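Local coordinates for hypothetical protein PA4535 (Pseudomonas aeruginosa, PDB 1Y0K), which is of unknown function but belongs to a family of putative endonucleases related to the PD-(D/E)XK nucleases, at residues A116-A119 against P120-K124; P159-T162 against E163-Q167; L183-H186 against S187-E191. One frame throughout, in Å; residues are numbered along the deposited sequence.

Contact 1 (A116-A119 against P120-K124); sequences ARLA and PTLRK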
loop_
_atom_site.group_PDB
_atom_site.type_symbol
_atom_site.label_atom_id
_atom_site.label_comp_id
_atom_site.label_asym_id
_atom_site.label_seq_id
_atom_site.Cartn_x
_atom_site.Cartn_y
_atom_site.Cartn_z
ATOM N N ALA A 116 -10.773 4.480 3.140
ATOM C CA ALA A 116 -11.830 4.645 2.136
ATOM C C ALA A 116 -11.318 5.196 0.802
ATOM O O ALA A 116 -11.961 5.039 -0.234
ATOM C CB ALA A 116 -12.951 5.533 2.689
ATOM N N ARG A 117 -10.162 5.851 0.827
ATOM C CA ARG A 117 -9.544 6.370 -0.388
ATOM C C ARG A 117 -9.166 5.264 -1.381
ATOM O O ARG A 117 -8.959 5.538 -2.565
ATOM C CB ARG A 117 -8.306 7.209 -0.071
ATOM C CG ARG A 117 -8.591 8.530 0.630
ATOM C CD ARG A 117 -9.354 9.506 -0.260
ATOM N NE ARG A 117 -9.482 10.819 0.382
ATOM C CZ ARG A 117 -8.720 11.864 0.092
ATOM N NH1 ARG A 117 -7.770 11.766 -0.836
ATOM N NH2 ARG A 117 -8.899 13.014 0.732
ATOM N N LEU A 118 -9.060 4.030 -0.884
ATOM C CA LEU A 118 -8.714 2.887 -1.729
ATOM C C LEU A 118 -9.913 2.384 -2.529
ATOM O O LEU A 118 -9.752 1.609 -3.486
ATOM C CB LEU A 118 -8.198 1.740 -0.866
ATOM C CG LEU A 118 -6.750 1.705 -0.368
ATOM C CD1 LEU A 118 -6.251 3.030 0.135
ATOM C CD2 LEU A 118 -6.618 0.608 0.716
ATOM N N ALA A 119 -11.109 2.803 -2.131
ATOM C CA ALA A 119 -12.328 2.147 -2.625
ATOM C C ALA A 119 -12.548 2.274 -4.140
ATOM O O ALA A 119 -12.847 1.274 -4.797
ATOM C CB ALA A 119 -13.552 2.615 -1.842
ATOM N N PRO A 120 -12.418 3.492 -4.705
ATOM C CA PRO A 120 -12.684 3.613 -6.144
ATOM C C PRO A 120 -11.875 2.632 -6.998
ATOM O O PRO A 120 -12.438 1.936 -7.852
ATOM C CB PRO A 120 -12.320 5.070 -6.435
ATOM C CG PRO A 120 -12.656 5.766 -5.127
ATOM C CD PRO A 120 -12.098 4.808 -4.110
ATOM N N THR A 121 -10.570 2.551 -6.749
ATOM C CA THR A 121 -9.709 1.665 -7.525
ATOM C C THR A 121 -10.003 0.196 -7.223
ATOM O O THR A 121 -10.084 -0.624 -8.141
ATOM C CB THR A 121 -8.218 2.017 -7.296
ATOM O OG1 THR A 121 -7.983 3.325 -7.829
ATOM C CG2 THR A 121 -7.307 1.043 -8.021
ATOM N N LEU A 122 -10.171 -0.135 -5.945
ATOM C CA LEU A 122 -10.483 -1.520 -5.579
ATOM C C LEU A 122 -11.797 -2.013 -6.197
ATOM O O LEU A 122 -11.871 -3.161 -6.637
ATOM C CB LEU A 122 -10.454 -1.732 -4.071
ATOM C CG LEU A 122 -9.028 -1.740 -3.479
ATOM C CD1 LEU A 122 -9.093 -1.864 -1.977
ATOM C CD2 LEU A 122 -8.171 -2.896 -4.051
ATOM N N ARG A 123 -12.808 -1.140 -6.253
ATOM C CA ARG A 123 -14.088 -1.478 -6.906
ATOM C C ARG A 123 -13.906 -1.775 -8.399
ATOM O O ARG A 123 -14.472 -2.744 -8.914
ATOM C CB ARG A 123 -15.114 -0.356 -6.717
ATOM C CG ARG A 123 -15.585 -0.220 -5.271
ATOM C CD ARG A 123 -16.411 1.043 -5.047
ATOM N NE ARG A 123 -16.681 1.252 -3.623
ATOM C CZ ARG A 123 -16.814 2.444 -3.049
ATOM N NH1 ARG A 123 -16.704 3.558 -3.764
ATOM N NH2 ARG A 123 -17.041 2.524 -1.746
ATOM N N LYS A 124 -13.117 -0.941 -9.076
ATOM C CA LYS A 124 -12.849 -1.104 -10.507
ATOM C C LYS A 124 -12.099 -2.404 -10.770
ATOM O O LYS A 124 -12.447 -3.164 -11.689
ATOM C CB LYS A 124 -12.044 0.072 -11.060
ATOM C CG LYS A 124 -12.794 1.398 -11.155
ATOM C CD LYS A 124 -11.875 2.475 -11.751
ATOM C CE LYS A 124 -12.590 3.818 -11.929
ATOM N NZ LYS A 124 -13.519 3.827 -13.104
HETATM O O HOH W 1 -8.845 4.464 -5.175
#

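Contact 2 (P159-T162 against E163-Q167); sequences PPPT and EYLRQ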
loop_
_atom_site.group_PDB
_atom_site.type_symbol
_atom_site.label_atom_id
_atom_site.label_comp_id
_atom_site.label_asym_id
_atom_site.label_seq_id
_atom_site.Cartn_x
_atom_site.Cartn_y
_atom_site.Cartn_z
ATOM N N PRO A 159 -10.965 0.928 10.996
ATOM C CA PRO A 159 -12.147 0.086 11.111
ATOM C C PRO A 159 -11.958 -1.194 10.295
ATOM O O PRO A 159 -11.100 -1.224 9.399
ATOM C CB PRO A 159 -13.247 0.959 10.507
ATOM C CG PRO A 159 -12.555 1.812 9.524
ATOM C CD PRO A 159 -11.204 2.092 10.119
ATOM N N PRO A 160 -12.722 -2.258 10.618
ATOM C CA PRO A 160 -12.681 -3.461 9.788
ATOM C C PRO A 160 -12.880 -3.116 8.313
ATOM O O PRO A 160 -13.773 -2.337 7.990
ATOM C CB PRO A 160 -13.873 -4.282 10.300
ATOM C CG PRO A 160 -14.021 -3.871 11.725
ATOM C CD PRO A 160 -13.650 -2.404 11.755
ATOM N N PRO A 161 -12.025 -3.663 7.427
ATOM C CA PRO A 161 -12.113 -3.404 5.995
ATOM C C PRO A 161 -13.145 -4.293 5.297
ATOM O O PRO A 161 -12.804 -5.062 4.390
ATOM C CB PRO A 161 -10.697 -3.725 5.502
ATOM C CG PRO A 161 -10.236 -4.802 6.403
ATOM C CD PRO A 161 -10.882 -4.535 7.753
ATOM N N THR A 162 -14.406 -4.150 5.697
ATOM C CA THR A 162 -15.464 -5.087 5.274
ATOM C C THR A 162 -15.730 -5.097 3.764
ATOM O O THR A 162 -15.910 -6.160 3.169
ATOM C CB THR A 162 -16.781 -4.841 6.035
ATOM O OG1 THR A 162 -17.244 -3.519 5.765
ATOM C CG2 THR A 162 -16.577 -5.001 7.552
ATOM N N GLU A 163 -15.754 -3.919 3.142
ATOM C CA GLU A 163 -16.018 -3.858 1.711
ATOM C C GLU A 163 -14.910 -4.578 0.958
ATOM O O GLU A 163 -15.161 -5.267 -0.025
ATOM C CB GLU A 163 -16.153 -2.420 1.207
ATOM C CG GLU A 163 -16.634 -2.364 -0.247
ATOM C CD GLU A 163 -16.667 -0.974 -0.862
ATOM O OE1 GLU A 163 -16.680 0.038 -0.132
ATOM O OE2 GLU A 163 -16.688 -0.902 -2.104
ATOM N N TYR A 164 -13.678 -4.422 1.431
ATOM C CA TYR A 164 -12.539 -4.976 0.708
ATOM C C TYR A 164 -12.419 -6.479 0.950
ATOM O O TYR A 164 -12.066 -7.233 0.041
ATOM C CB TYR A 164 -11.245 -4.230 1.071
ATOM C CG TYR A 164 -11.354 -2.715 0.950
ATOM C CD1 TYR A 164 -12.182 -2.109 -0.021
ATOM C CD2 TYR A 164 -10.651 -1.887 1.808
ATOM C CE1 TYR A 164 -12.282 -0.718 -0.120
ATOM C CE2 TYR A 164 -10.743 -0.495 1.713
ATOM C CZ TYR A 164 -11.562 0.079 0.759
ATOM O OH TYR A 164 -11.641 1.450 0.694
ATOM N N LEU A 165 -12.730 -6.906 2.168
ATOM C CA LEU A 165 -12.867 -8.339 2.472
ATOM C C LEU A 165 -13.881 -8.994 1.531
ATOM O O LEU A 165 -13.607 -10.043 0.943
ATOM C CB LEU A 165 -13.285 -8.556 3.922
ATOM C CG LEU A 165 -12.212 -8.419 5.008
ATOM C CD1 LEU A 165 -12.855 -8.229 6.375
ATOM C CD2 LEU A 165 -11.303 -9.645 5.002
ATOM N N ARG A 166 -15.039 -8.356 1.369
ATOM C CA ARG A 166 -16.094 -8.877 0.492
ATOM C C ARG A 166 -15.695 -8.977 -0.994
ATOM O O ARG A 166 -16.273 -9.764 -1.742
ATOM C CB ARG A 166 -17.405 -8.090 0.675
ATOM C CG ARG A 166 -18.109 -8.407 2.001
ATOM C CD ARG A 166 -19.591 -8.043 1.977
ATOM N NE ARG A 166 -19.801 -6.597 1.992
ATOM C CZ ARG A 166 -19.920 -5.861 3.095
ATOM N NH1 ARG A 166 -19.861 -6.427 4.299
ATOM N NH2 ARG A 166 -20.098 -4.550 2.994
ATOM N N GLN A 167 -14.701 -8.198 -1.419
ATOM C CA GLN A 167 -14.223 -8.236 -2.816
ATOM C C GLN A 167 -13.413 -9.497 -3.149
ATOM O O GLN A 167 -13.177 -9.804 -4.332
ATOM C CB GLN A 167 -13.432 -6.962 -3.157
ATOM C CG GLN A 167 -14.303 -5.698 -3.249
ATOM C CD GLN A 167 -13.497 -4.407 -3.252
ATOM O OE1 GLN A 167 -12.303 -4.397 -2.914
ATOM N NE2 GLN A 167 -14.152 -3.301 -3.636
#

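Contact 3 (L183-H186 against S187-E191); sequences LFAH and SGAPE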
loop_
_atom_site.group_PDB
_atom_site.type_symbol
_atom_site.label_atom_id
_atom_site.label_comp_id
_atom_site.label_asym_id
_atom_site.label_seq_id
_atom_site.Cartn_x
_atom_site.Cartn_y
_atom_site.Cartn_z
ATOM N N LEU A 183 -3.843 -4.590 6.193
ATOM C CA LEU A 183 -5.253 -4.410 6.586
ATOM C C LEU A 183 -5.938 -5.728 6.895
ATOM O O LEU A 183 -6.679 -5.827 7.874
ATOM C CB LEU A 183 -6.058 -3.641 5.533
ATOM C CG LEU A 183 -5.600 -2.214 5.215
ATOM C CD1 LEU A 183 -6.630 -1.510 4.346
ATOM C CD2 LEU A 183 -5.367 -1.415 6.501
ATOM N N PHE A 184 -5.706 -6.727 6.045
ATOM C CA PHE A 184 -6.174 -8.085 6.303
ATOM C C PHE A 184 -5.352 -9.077 5.506
ATOM O O PHE A 184 -4.739 -8.724 4.502
ATOM C CB PHE A 184 -7.686 -8.249 6.022
ATOM C CG PHE A 184 -8.070 -8.235 4.551
ATOM C CD1 PHE A 184 -7.980 -9.392 3.772
ATOM C CD2 PHE A 184 -8.590 -7.078 3.969
ATOM C CE1 PHE A 184 -8.363 -9.385 2.427
ATOM C CE2 PHE A 184 -8.989 -7.060 2.632
ATOM C CZ PHE A 184 -8.876 -8.213 1.855
ATOM N N ALA A 185 -5.331 -10.327 5.965
ATOM C CA ALA A 185 -4.647 -11.379 5.229
ATOM C C ALA A 185 -5.263 -12.709 5.613
ATOM O O ALA A 185 -5.328 -13.042 6.804
ATOM C CB ALA A 185 -3.167 -11.369 5.525
ATOM N N HIS A 186 -5.757 -13.434 4.612
ATOM C CA HIS A 186 -6.388 -14.730 4.845
ATOM C C HIS A 186 -5.357 -15.795 5.200
ATOM O O HIS A 186 -4.163 -15.626 4.966
ATOM C CB HIS A 186 -7.196 -15.176 3.628
ATOM C CG HIS A 186 -8.502 -14.470 3.476
ATOM N ND1 HIS A 186 -9.644 -14.855 4.153
ATOM C CD2 HIS A 186 -8.859 -13.417 2.704
ATOM C CE1 HIS A 186 -10.643 -14.064 3.806
ATOM N NE2 HIS A 186 -10.192 -13.181 2.932
ATOM N N SER A 187 -5.836 -16.912 5.743
ATOM C CA SER A 187 -4.957 -17.991 6.201
ATOM C C SER A 187 -3.937 -18.465 5.161
ATOM O O SER A 187 -2.827 -18.877 5.521
ATOM C CB SER A 187 -5.797 -19.168 6.719
ATOM O OG SER A 187 -6.530 -19.763 5.661
ATOM N N GLY A 188 -4.304 -18.395 3.883
ATOM C CA GLY A 188 -3.419 -18.781 2.779
ATOM C C GLY A 188 -2.352 -17.774 2.378
ATOM O O GLY A 188 -1.454 -18.094 1.598
ATOM N N ALA A 189 -2.446 -16.556 2.911
ATOM C CA ALA A 189 -1.489 -15.492 2.610
ATOM C C ALA A 189 -0.117 -15.823 3.189
ATOM O O ALA A 189 -0.030 -16.532 4.196
ATOM C CB ALA A 189 -1.995 -14.153 3.152
ATOM N N PRO A 190 0.960 -15.346 2.535
ATOM C CA PRO A 190 2.309 -15.484 3.080
ATOM C C PRO A 190 2.380 -15.157 4.563
ATOM O O PRO A 190 1.711 -14.235 5.039
ATOM C CB PRO A 190 3.096 -14.446 2.285
ATOM C CG PRO A 190 2.452 -14.463 0.954
ATOM C CD PRO A 190 0.980 -14.677 1.216
ATOM N N GLU A 191 3.197 -15.907 5.292
ATOM C CA GLU A 191 3.275 -15.737 6.735
ATOM C C GLU A 191 3.701 -14.326 7.157
ATOM O O GLU A 191 3.219 -13.823 8.178
ATOM C CB GLU A 191 4.191 -16.802 7.336
ATOM C CG GLU A 191 4.258 -16.790 8.843
ATOM C CD GLU A 191 5.528 -17.433 9.345
ATOM O OE1 GLU A 191 6.575 -17.256 8.685
ATOM O OE2 GLU A 191 5.483 -18.109 10.394
HETATM O O HOH W 2 -8.783 -17.108 6.085
#

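Contact 1 (A116-A119 against P120-K124)
R123 reaches back along its helix and lays its guanidinium flat against A119, whose single methyl, CB, stands 3.4 Å above the plane and over the centre of one face. Extended torsions at chi2 (170°) and chi3 (-172°) carry the group back there, and on the way R123 CG passes 3.2 Å from A119 O. The charged end is paired with E163. One CD1 methyl of L122 touches the CB of L118 a turn back, at 3.9 Å; L118 packs on V72, L122 on F70, and both on Y164, as suits buried leucines. This is the start of helix 119-132, entered through a type I turn from A116 to A119. P120, which has no N-H to give, fits the first turn, where a residue has no carbonyl four places back within the helix to bond to; A116 O is in any case taken by A119 N. L118 O then accepts from L122 N at 3.0 Å and A119 O from R123 N at 2.8 Å, both nearly straight. A water donates to R117 O (2.8 Å) and accepts from T121 N (3.0 Å), serving a backbone N-H of the first turn.

Contact 2 (P159-T162 against E163-Q167)
With CG anti to the carbonyl carbon (chi1 -73°) and a bend further out at chi3 (-71°), R166 folds back beside T162, the two side chains pointing the same way. The guanidinium thus comes to lie over T162 O, which sits 3.9 Å above its plane and over its centre, while R166 NH1 approaches T162 CB at 3.9 Å. The same carbonyl oxygen accepts the backbone bond from R166 N at 3.0 Å, the donor tilted 26° from the carbonyl plane. P161 is the N-cap of helix 162-166 and the centre of an inverse gamma turn, in which T162 N gives a weak bond to P160 O. Proline suits the cap, since its ring restricts phi and its missing N-H costs nothing ahead of the helix. Its O receives L165 N at 2.9 Å, nearly straight, and Y164 N only weakly. The pyrrolidine ring meets two neighbours: P161 CB lies obliquely to the Y164 ring, 4.1 Å from CD2, and CG is 4.3 Å from L165 CD1. F184 touches all three of these side chains, and the buried tyrosine ties its hydroxyl to Q115 O. E163, extended beyond CG, carries its carboxylate to R123.

Contact 3 (L183-H186 against S187-E191)
A type I beta turn from H186 to A189 takes the chain off the end of strand 179-185 and toward helix 191-194, and its closing bond runs from A189 N to H186 O at 2.8 Å. The N-H points well at the oxygen (160°), but it comes in from above the carbonyl group, 46° off its plane, and misses the lone-pair directions. Two methyls meet beside this bond: A185 CB and A189 CB are 3.8 Å apart, and A189 CB also lies 3.2 Å from H186 O. Alanine suits both places, because a single methyl on each is enough to close this apolar contact, with A189 CB directed at the strand end. A185 also packs on L193 and R194 of the next helix, and A189 on R170, so side-chain packing joins the turn to its surroundings as well as the backbone bond. S187 and G188 occupy the two central positions of the turn and are exposed, the glycine with ordinary turn angles. The strand that leads in carries a classic beta bulge, L183 and F184 both facing L172 of strand 171-175. Beyond the turn P190 takes the N-cap position of helix 191-194, its phi restricted by the ring just where the helix is about to start, and A189 O accepts a bond from R194 NE. In H186 a chi1 of -76° sets the imidazole beside its own backbone N, its end leading away from the turn and S187 N lying oblique to the ring. A water joins ring and turn: it sits in the plane of the imidazole at its edge, 3.1 Å from H186 ND1, and accepts from S187 N at 3.0 Å.

Along the chain the three contacts come in series, all within the one DUF1780 family region. Contacts 1 and 2 have centres about 11 Å apart, contacts 2 and 3 about 14 Å, and contacts 1 and 3 about 20 Å. The first two each form the start of a helix, 119-132 and 162-166, bridged by R123 NE and E163 OE2 (2.6 Å); contact 3 is the exit from strand 179-185 of the mixed sheet. Helix 162-166 packs on helix 119-132 through Y164 and on that strand through F184, while helix 119-132 also lies on strands 65-73 and 140-146. Two helix starts and the end of a strand thus meet around this sheet, in what is probably a nuclease-like fold.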